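Local coordinates for alternansucrase (Leuconostoc mesenteroides, PDB 6HVG), which is an enzyme of glycoside hydrolase family 70, built round a TIM-type barrel, with repeats of the choline-binding and cell-wall-binding kind towards both ends of the chain, at residues A[452-457]-A[479-484]; A[649-654]-A[1032-1037]; A[675-680]-A[742-747]. One frame throughout, in Å; residues are numbered along the deposited sequence.

How the contacts relate
All three contacts are buried, but they serve two distant parts of the enzyme. Contact 3 pairs strands of the eight-stranded barrel and contact 2 packs beside it, their centres about 11 Å apart; contact 1 is a helix pair with its centre about 66 Å from that of contact 3, on the opposite side of the chain's centre. Phe1034 of contact 2 packs on Leu677 of contact 3, joining the two. Chemistry follows place: contact 1 is purely apolar between its helices, with Asp479 and Val483 exposed; contact 2 joins a helix and a loop through an aromatic ring and a water; contact 3 holds two neighbouring strands by one sound and one weak backbone bond and a tyrosine ring.

Contact 1: A[452-457]-A[479-484]; sequences NYLNFM and DAAFVI
Leu454 reaches across from helix 447-462 to Ala480, Ala481 and Ile484 on helix 474-495. Its CB leaves the helix beside the gap instead of straight into it, and with CG anti to the carbonyl carbon (chi1 -66°) the branch swings over so that the two methyls do the touching. CD1 comes up against the CB of Ala480 at 3.8 Å. CD2 settles on the backbone at Ala481, 3.4 Å from Ala481 N, and also meets Ile484 CG1 at 4.1 Å. One turn on, the other branch of Ile484 works in the opposite sense: its CG2 touches both Tyr453 OH, 3.8 Å away, and Met457 CB, at 3.9 Å. The Tyr453 and Ile484 side chains run alongside in opposite directions, while Met457 CG lies over one face of the tyrosine ring near its rim. Tyr468, from the connection between the helices, covers both Leu454 and Ala480. The segment axes approach to 10.1 Å and their directions differ by 34°, the packing of two consecutive helices running roughly the same way, consistent with the small helical domain of family 70 enzymes.

Contact 2: A[649-654]-A[1032-1037]; sequences ANANKH and SVFHSN
Helix 648-652 and the residues after it lie against an irregular loop, with the backbones closest at Ala651 and Val1033, whose CA atoms are 6.0 Å apart. Ala651 turns its CB into the loop, where it meets Val1033 CG1 at 3.8 Å and also touches the Val1033 carbonyl oxygen. Next to it, the Phe1034 ring brings its CD1-CE1 side to Ala651 and Asn652. Its CE1 is 3.4 Å from Ala651 O, reached obliquely, whereas Asn652 OD1 and His654 O both lie at the ring edge, OD1 being 3.6 Å from Phe1034 CD1. The Asn652 amide is turned only 25° from the ring plane. Val1033 CG1 sits over one ring face towards the rim, and Leu677 also packs on this ring. In the TIM-type barrel, strand 657-658 follows 649-654 and strand 1045-1047 follows 1032-1037 by way of helix 1038-1041, so the contact probably lies near the N-terminal ends of these strands. Asn652 OD1 has a second task: it accepts from a water at 2.8 Å, and that water in turn accepts from His1035 N, giving the apolar contact a polar bridge. His654 folds back along its own segment, where ND1 donates to Asn650 O at 3.2 Å, almost straight (172°) and in the plane of the imidazole. Farther along the loop, Asn1037 N-caps helix 1038-1041 through OD1 while its ND2 bonds Asp648, which also takes His1035 ND1.

Contact 3: A[675-680]-A[742-747]; sequences AQLTMD and VIPNYS
Ile743 opens the contact with its CG2 methyl, which meets the CG2 of Thr678 at 3.9 Å. At Pro744 the ring presses its CB on Leu677 CD2, the two side chains crossing at a slant. Between the Pro744 carbonyl and the partner chain sits a water, which lies 2.7 Å from Pro744 O and accepts from Thr678 N, also at 2.7 Å. Asn745 follows with CB lying against Thr678 CG2 and O. Its amide is held in several ways: ND2 donates back to Ile743 O at 3.2 Å, in the carbonyl plane, and also to Asp819 O, while OD1 bonds Thr820. That fixed OD1 rests on Asp680 CB at 3.5 Å, the carboxylate standing almost perpendicular to the amide; Asp680 OD1 itself bonds Thr682 OG1, and the side chain N-caps helix 681-692. Tyr746 makes the main polar link, its N donating to Thr678 O at 3.0 Å with an N-H...O angle of 157°; its own O receives a weak bond from Asp680 N. With CG between the backbone N and the carbonyl carbon (chi1 77°), the phenol folds over the neighbouring strand. Met679 CA makes a CH-pi contact over one face, 3.9 Å from the centroid of the Tyr746 ring, and Met679 CB lies 3.6 Å from Tyr746 CZ. Leu677 O meets the ring edge in its plane, and the hydroxyl reaches on to Leu658 O. Ser747 adds a loose touch of CB on Asp680 CB and turns its OG to Thr820. Beyond the contact, Leu677 bonds the backbone at Ser656 and Leu658, and residues 745 and 747 bond Val821. Though only loosely paired here, these parallel strands belong to the closed eight-stranded barrel, which family 70 carries in circularly permuted form.

Contact 1: A[452-457]-A[479-484]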
# COMPACT_ATOMS: atom_id res chain seq x y z
N ASN A 452 19.91 -10.89 28.14
CA ASN A 452 19.80 -9.62 27.42
C ASN A 452 19.39 -8.48 28.36
O ASN A 452 19.94 -7.39 28.28
CB ASN A 452 18.82 -9.73 26.25
CG ASN A 452 19.38 -10.55 25.10
OD1 ASN A 452 20.57 -10.77 24.99
ND2 ASN A 452 18.50 -10.99 24.22
N TYR A 453 18.43 -8.75 29.24
CA TYR A 453 18.03 -7.80 30.25
C TYR A 453 19.22 -7.36 31.08
O TYR A 453 19.43 -6.18 31.27
CB TYR A 453 16.96 -8.39 31.17
CG TYR A 453 16.75 -7.65 32.48
CD1 TYR A 453 15.89 -6.56 32.56
CD2 TYR A 453 17.40 -8.04 33.62
CE1 TYR A 453 15.69 -5.89 33.76
CE2 TYR A 453 17.22 -7.38 34.83
CZ TYR A 453 16.36 -6.31 34.90
OH TYR A 453 16.21 -5.68 36.11
N LEU A 454 20.01 -8.33 31.56
CA LEU A 454 21.17 -8.04 32.40
C LEU A 454 22.19 -7.19 31.68
O LEU A 454 22.66 -6.20 32.24
CB LEU A 454 21.85 -9.33 32.87
CG LEU A 454 21.01 -10.18 33.82
CD1 LEU A 454 21.69 -11.52 34.01
CD2 LEU A 454 20.81 -9.51 35.17
N ASN A 455 22.51 -7.56 30.44
CA ASN A 455 23.44 -6.77 29.64
C ASN A 455 22.92 -5.34 29.36
O ASN A 455 23.69 -4.39 29.40
CB ASN A 455 23.75 -7.46 28.32
CG ASN A 455 24.51 -8.73 28.50
OD1 ASN A 455 25.00 -9.03 29.58
ND2 ASN A 455 24.63 -9.50 27.44
N PHE A 456 21.64 -5.20 29.06
CA PHE A 456 21.05 -3.90 28.78
C PHE A 456 21.07 -2.97 30.01
O PHE A 456 21.48 -1.82 29.92
CB PHE A 456 19.63 -4.07 28.27
CG PHE A 456 18.94 -2.80 27.90
CD1 PHE A 456 19.11 -2.26 26.64
CD2 PHE A 456 18.06 -2.18 28.78
CE1 PHE A 456 18.44 -1.10 26.28
CE2 PHE A 456 17.41 -1.01 28.43
CZ PHE A 456 17.62 -0.46 27.18
N MET A 457 20.62 -3.47 31.16
CA MET A 457 20.59 -2.67 32.39
C MET A 457 21.99 -2.31 32.87
O MET A 457 22.20 -1.19 33.35
CB MET A 457 19.86 -3.40 33.51
CG MET A 457 18.38 -3.63 33.23
SD MET A 457 17.33 -2.19 33.45
CE MET A 457 16.84 -1.92 31.77
N ASP A 479 22.13 -14.39 40.20
CA ASP A 479 23.00 -13.58 41.06
C ASP A 479 23.20 -12.19 40.45
O ASP A 479 23.18 -11.18 41.16
CB ASP A 479 24.38 -14.25 41.25
CG ASP A 479 24.35 -15.43 42.19
OD1 ASP A 479 23.32 -15.65 42.86
OD2 ASP A 479 25.37 -16.16 42.27
N ALA A 480 23.39 -12.14 39.13
CA ALA A 480 23.58 -10.89 38.41
C ALA A 480 22.31 -10.06 38.38
O ALA A 480 22.38 -8.84 38.37
CB ALA A 480 24.07 -11.16 37.00
N ALA A 481 21.15 -10.71 38.37
CA ALA A 481 19.88 -10.00 38.45
C ALA A 481 19.73 -9.26 39.77
O ALA A 481 19.21 -8.17 39.80
CB ALA A 481 18.73 -10.97 38.25
N PHE A 482 20.22 -9.87 40.85
CA PHE A 482 20.09 -9.27 42.18
C PHE A 482 21.02 -8.08 42.40
O PHE A 482 20.59 -7.10 42.99
CB PHE A 482 20.28 -10.31 43.27
CG PHE A 482 19.94 -9.80 44.64
CD1 PHE A 482 18.62 -9.54 45.00
CD2 PHE A 482 20.95 -9.56 45.57
CE1 PHE A 482 18.32 -9.06 46.28
CE2 PHE A 482 20.66 -9.07 46.84
CZ PHE A 482 19.34 -8.82 47.19
N VAL A 483 22.24 -8.14 41.88
CA VAL A 483 23.12 -6.96 41.96
C VAL A 483 22.52 -5.81 41.14
O VAL A 483 22.65 -4.65 41.52
CB VAL A 483 24.61 -7.21 41.58
CG1 VAL A 483 25.16 -8.37 42.37
CG2 VAL A 483 24.79 -7.47 40.11
N ILE A 484 21.83 -6.12 40.04
CA ILE A 484 21.08 -5.11 39.28
C ILE A 484 19.87 -4.61 40.07
O ILE A 484 19.57 -3.42 40.05
CB ILE A 484 20.59 -5.64 37.91
CG1 ILE A 484 21.77 -5.97 36.99
CG2 ILE A 484 19.67 -4.63 37.22
CD1 ILE A 484 22.52 -4.77 36.46

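Contact 2: A[649-654]-A[1032-1037]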
# COMPACT_ATOMS: atom_id res chain seq x y z
N ALA A 649 -38.25 11.49 -9.22
CA ALA A 649 -38.14 12.70 -8.42
C ALA A 649 -37.75 12.39 -6.97
O ALA A 649 -36.96 13.11 -6.36
CB ALA A 649 -39.45 13.47 -8.45
N ASN A 650 -38.32 11.33 -6.41
CA ASN A 650 -37.96 10.86 -5.07
C ASN A 650 -36.52 10.34 -5.01
O ASN A 650 -35.76 10.70 -4.12
CB ASN A 650 -38.90 9.74 -4.60
CG ASN A 650 -40.30 10.22 -4.28
OD1 ASN A 650 -40.64 11.39 -4.50
ND2 ASN A 650 -41.10 9.33 -3.73
N ALA A 651 -36.19 9.48 -5.97
CA ALA A 651 -34.86 8.92 -6.12
C ALA A 651 -33.82 10.02 -6.27
O ALA A 651 -32.85 10.04 -5.53
CB ALA A 651 -34.81 7.97 -7.32
N ASN A 652 -34.06 10.94 -7.20
CA ASN A 652 -33.09 11.99 -7.51
C ASN A 652 -33.02 13.11 -6.50
O ASN A 652 -32.08 13.89 -6.54
CB ASN A 652 -33.33 12.54 -8.91
CG ASN A 652 -33.18 11.47 -9.99
OD1 ASN A 652 -33.07 10.27 -9.72
ND2 ASN A 652 -33.16 11.92 -11.25
N LYS A 653 -33.97 13.17 -5.56
CA LYS A 653 -33.88 14.08 -4.41
C LYS A 653 -32.85 13.62 -3.39
O LYS A 653 -32.48 14.37 -2.49
CB LYS A 653 -35.23 14.19 -3.69
CG LYS A 653 -35.99 15.46 -3.98
CD LYS A 653 -37.42 15.35 -3.46
CE LYS A 653 -38.34 16.34 -4.18
NZ LYS A 653 -39.77 15.95 -4.05
N HIS A 654 -32.42 12.37 -3.49
CA HIS A 654 -31.47 11.80 -2.55
C HIS A 654 -30.37 11.08 -3.32
O HIS A 654 -30.14 9.88 -3.11
CB HIS A 654 -32.17 10.84 -1.58
CG HIS A 654 -33.27 11.48 -0.81
ND1 HIS A 654 -34.55 11.59 -1.30
CD2 HIS A 654 -33.30 12.04 0.42
CE1 HIS A 654 -35.32 12.20 -0.42
NE2 HIS A 654 -34.58 12.47 0.65
N SER A 1032 -36.28 -0.91 -9.48
CA SER A 1032 -35.06 -0.14 -9.38
C SER A 1032 -35.31 1.27 -8.86
O SER A 1032 -36.40 1.81 -8.98
CB SER A 1032 -34.38 -0.13 -10.75
OG SER A 1032 -33.18 0.63 -10.74
N VAL A 1033 -34.27 1.86 -8.26
CA VAL A 1033 -34.31 3.20 -7.73
C VAL A 1033 -33.87 4.19 -8.82
O VAL A 1033 -34.70 4.93 -9.34
CB VAL A 1033 -33.42 3.33 -6.48
CG1 VAL A 1033 -33.27 4.79 -6.04
CG2 VAL A 1033 -33.99 2.52 -5.35
N PHE A 1034 -32.59 4.23 -9.14
CA PHE A 1034 -32.10 5.15 -10.14
C PHE A 1034 -32.34 4.62 -11.55
O PHE A 1034 -32.37 3.41 -11.78
CB PHE A 1034 -30.63 5.49 -9.91
CG PHE A 1034 -30.41 6.34 -8.70
CD1 PHE A 1034 -30.83 7.66 -8.70
CD2 PHE A 1034 -29.82 5.82 -7.56
CE1 PHE A 1034 -30.64 8.45 -7.57
CE2 PHE A 1034 -29.64 6.59 -6.43
CZ PHE A 1034 -30.03 7.90 -6.43
N HIS A 1035 -32.53 5.55 -12.49
CA HIS A 1035 -32.70 5.21 -13.89
C HIS A 1035 -31.90 6.18 -14.73
O HIS A 1035 -32.03 7.39 -14.53
CB HIS A 1035 -34.18 5.25 -14.30
CG HIS A 1035 -35.02 4.24 -13.59
ND1 HIS A 1035 -35.74 4.56 -12.46
CD2 HIS A 1035 -35.23 2.93 -13.81
CE1 HIS A 1035 -36.36 3.49 -12.01
NE2 HIS A 1035 -36.05 2.48 -12.81
N SER A 1036 -31.08 5.67 -15.65
CA SER A 1036 -30.27 6.52 -16.49
C SER A 1036 -31.20 7.09 -17.55
O SER A 1036 -31.72 6.36 -18.39
CB SER A 1036 -29.12 5.76 -17.15
OG SER A 1036 -28.17 6.67 -17.71
N ASN A 1037 -31.41 8.40 -17.48
CA ASN A 1037 -32.24 9.10 -18.43
C ASN A 1037 -31.89 10.58 -18.42
O ASN A 1037 -30.98 10.98 -17.72
CB ASN A 1037 -33.72 8.86 -18.14
CG ASN A 1037 -34.12 9.23 -16.73
OD1 ASN A 1037 -33.69 10.26 -16.19
ND2 ASN A 1037 -34.99 8.44 -16.15
O HOH W 1 -33.44 8.01 -11.36

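Contact 3: A[675-680]-A[742-747]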
# COMPACT_ATOMS: atom_id res chain seq x y z
N ALA A 675 -29.74 1.10 -5.94
CA ALA A 675 -30.06 1.92 -4.76
C ALA A 675 -29.08 3.07 -4.54
O ALA A 675 -29.43 4.11 -4.01
CB ALA A 675 -30.13 1.05 -3.51
N GLN A 676 -27.83 2.86 -4.94
CA GLN A 676 -26.83 3.93 -5.02
C GLN A 676 -26.16 3.82 -6.38
O GLN A 676 -26.05 2.72 -6.93
CB GLN A 676 -25.76 3.77 -3.93
CG GLN A 676 -26.28 3.70 -2.50
CD GLN A 676 -26.68 2.30 -2.07
OE1 GLN A 676 -26.24 1.31 -2.66
NE2 GLN A 676 -27.60 2.21 -1.10
N LEU A 677 -25.70 4.94 -6.92
CA LEU A 677 -25.07 4.94 -8.24
C LEU A 677 -23.69 4.30 -8.22
O LEU A 677 -22.85 4.68 -7.41
CB LEU A 677 -24.96 6.35 -8.79
CG LEU A 677 -26.26 7.08 -9.06
CD1 LEU A 677 -25.92 8.50 -9.49
CD2 LEU A 677 -27.10 6.37 -10.11
N THR A 678 -23.46 3.35 -9.12
CA THR A 678 -22.10 2.84 -9.34
C THR A 678 -21.21 3.89 -9.98
O THR A 678 -21.69 4.74 -10.72
CB THR A 678 -22.07 1.60 -10.25
OG1 THR A 678 -20.72 1.14 -10.39
CG2 THR A 678 -22.62 1.93 -11.65
N MET A 679 -19.92 3.81 -9.72
CA MET A 679 -18.95 4.56 -10.51
C MET A 679 -18.81 3.87 -11.84
O MET A 679 -19.19 2.70 -12.00
CB MET A 679 -17.59 4.63 -9.82
CG MET A 679 -16.64 3.49 -10.17
SD MET A 679 -15.19 3.31 -9.13
CE MET A 679 -14.67 4.95 -8.78
N ASP A 680 -18.22 4.59 -12.80
CA ASP A 680 -17.93 4.04 -14.12
C ASP A 680 -16.45 4.19 -14.37
O ASP A 680 -16.01 5.12 -15.04
CB ASP A 680 -18.76 4.76 -15.18
CG ASP A 680 -18.51 4.22 -16.58
OD1 ASP A 680 -17.86 3.15 -16.71
OD2 ASP A 680 -18.95 4.88 -17.56
N VAL A 742 -29.54 1.14 -19.89
CA VAL A 742 -28.14 1.11 -19.53
C VAL A 742 -28.00 1.35 -18.02
O VAL A 742 -28.95 1.80 -17.36
CB VAL A 742 -27.38 2.14 -20.39
CG1 VAL A 742 -27.52 3.53 -19.80
CG2 VAL A 742 -25.93 1.74 -20.54
N ILE A 743 -26.83 1.03 -17.47
CA ILE A 743 -26.67 1.07 -16.01
C ILE A 743 -26.41 2.49 -15.52
O ILE A 743 -25.43 3.12 -15.95
CB ILE A 743 -25.53 0.17 -15.53
CG1 ILE A 743 -25.83 -1.29 -15.93
CG2 ILE A 743 -25.33 0.32 -14.02
CD1 ILE A 743 -24.83 -2.31 -15.43
N PRO A 744 -27.27 3.00 -14.63
CA PRO A 744 -27.06 4.37 -14.17
C PRO A 744 -25.78 4.50 -13.39
O PRO A 744 -25.44 3.59 -12.63
CB PRO A 744 -28.28 4.65 -13.29
CG PRO A 744 -28.76 3.32 -12.89
CD PRO A 744 -28.41 2.36 -13.98
N ASN A 745 -25.09 5.63 -13.57
CA ASN A 745 -23.75 5.79 -13.03
C ASN A 745 -23.27 7.23 -12.85
O ASN A 745 -23.76 8.13 -13.51
CB ASN A 745 -22.77 5.10 -13.97
CG ASN A 745 -22.60 5.84 -15.28
OD1 ASN A 745 -21.66 6.61 -15.46
ND2 ASN A 745 -23.53 5.63 -16.18
N TYR A 746 -22.29 7.42 -11.97
CA TYR A 746 -21.52 8.67 -11.91
C TYR A 746 -20.13 8.44 -12.47
O TYR A 746 -19.66 7.31 -12.49
CB TYR A 746 -21.44 9.22 -10.50
CG TYR A 746 -20.47 8.55 -9.55
CD1 TYR A 746 -20.81 7.37 -8.89
CD2 TYR A 746 -19.24 9.11 -9.28
CE1 TYR A 746 -19.92 6.76 -8.00
CE2 TYR A 746 -18.35 8.52 -8.40
CZ TYR A 746 -18.69 7.35 -7.75
OH TYR A 746 -17.80 6.77 -6.87
N SER A 747 -19.49 9.49 -12.97
CA SER A 747 -18.16 9.35 -13.59
C SER A 747 -17.32 10.54 -13.27
O SER A 747 -17.84 11.62 -13.04
CB SER A 747 -18.28 9.17 -15.12
OG SER A 747 -19.09 10.16 -15.71
O HOH W 2 -25.67 2.36 -10.28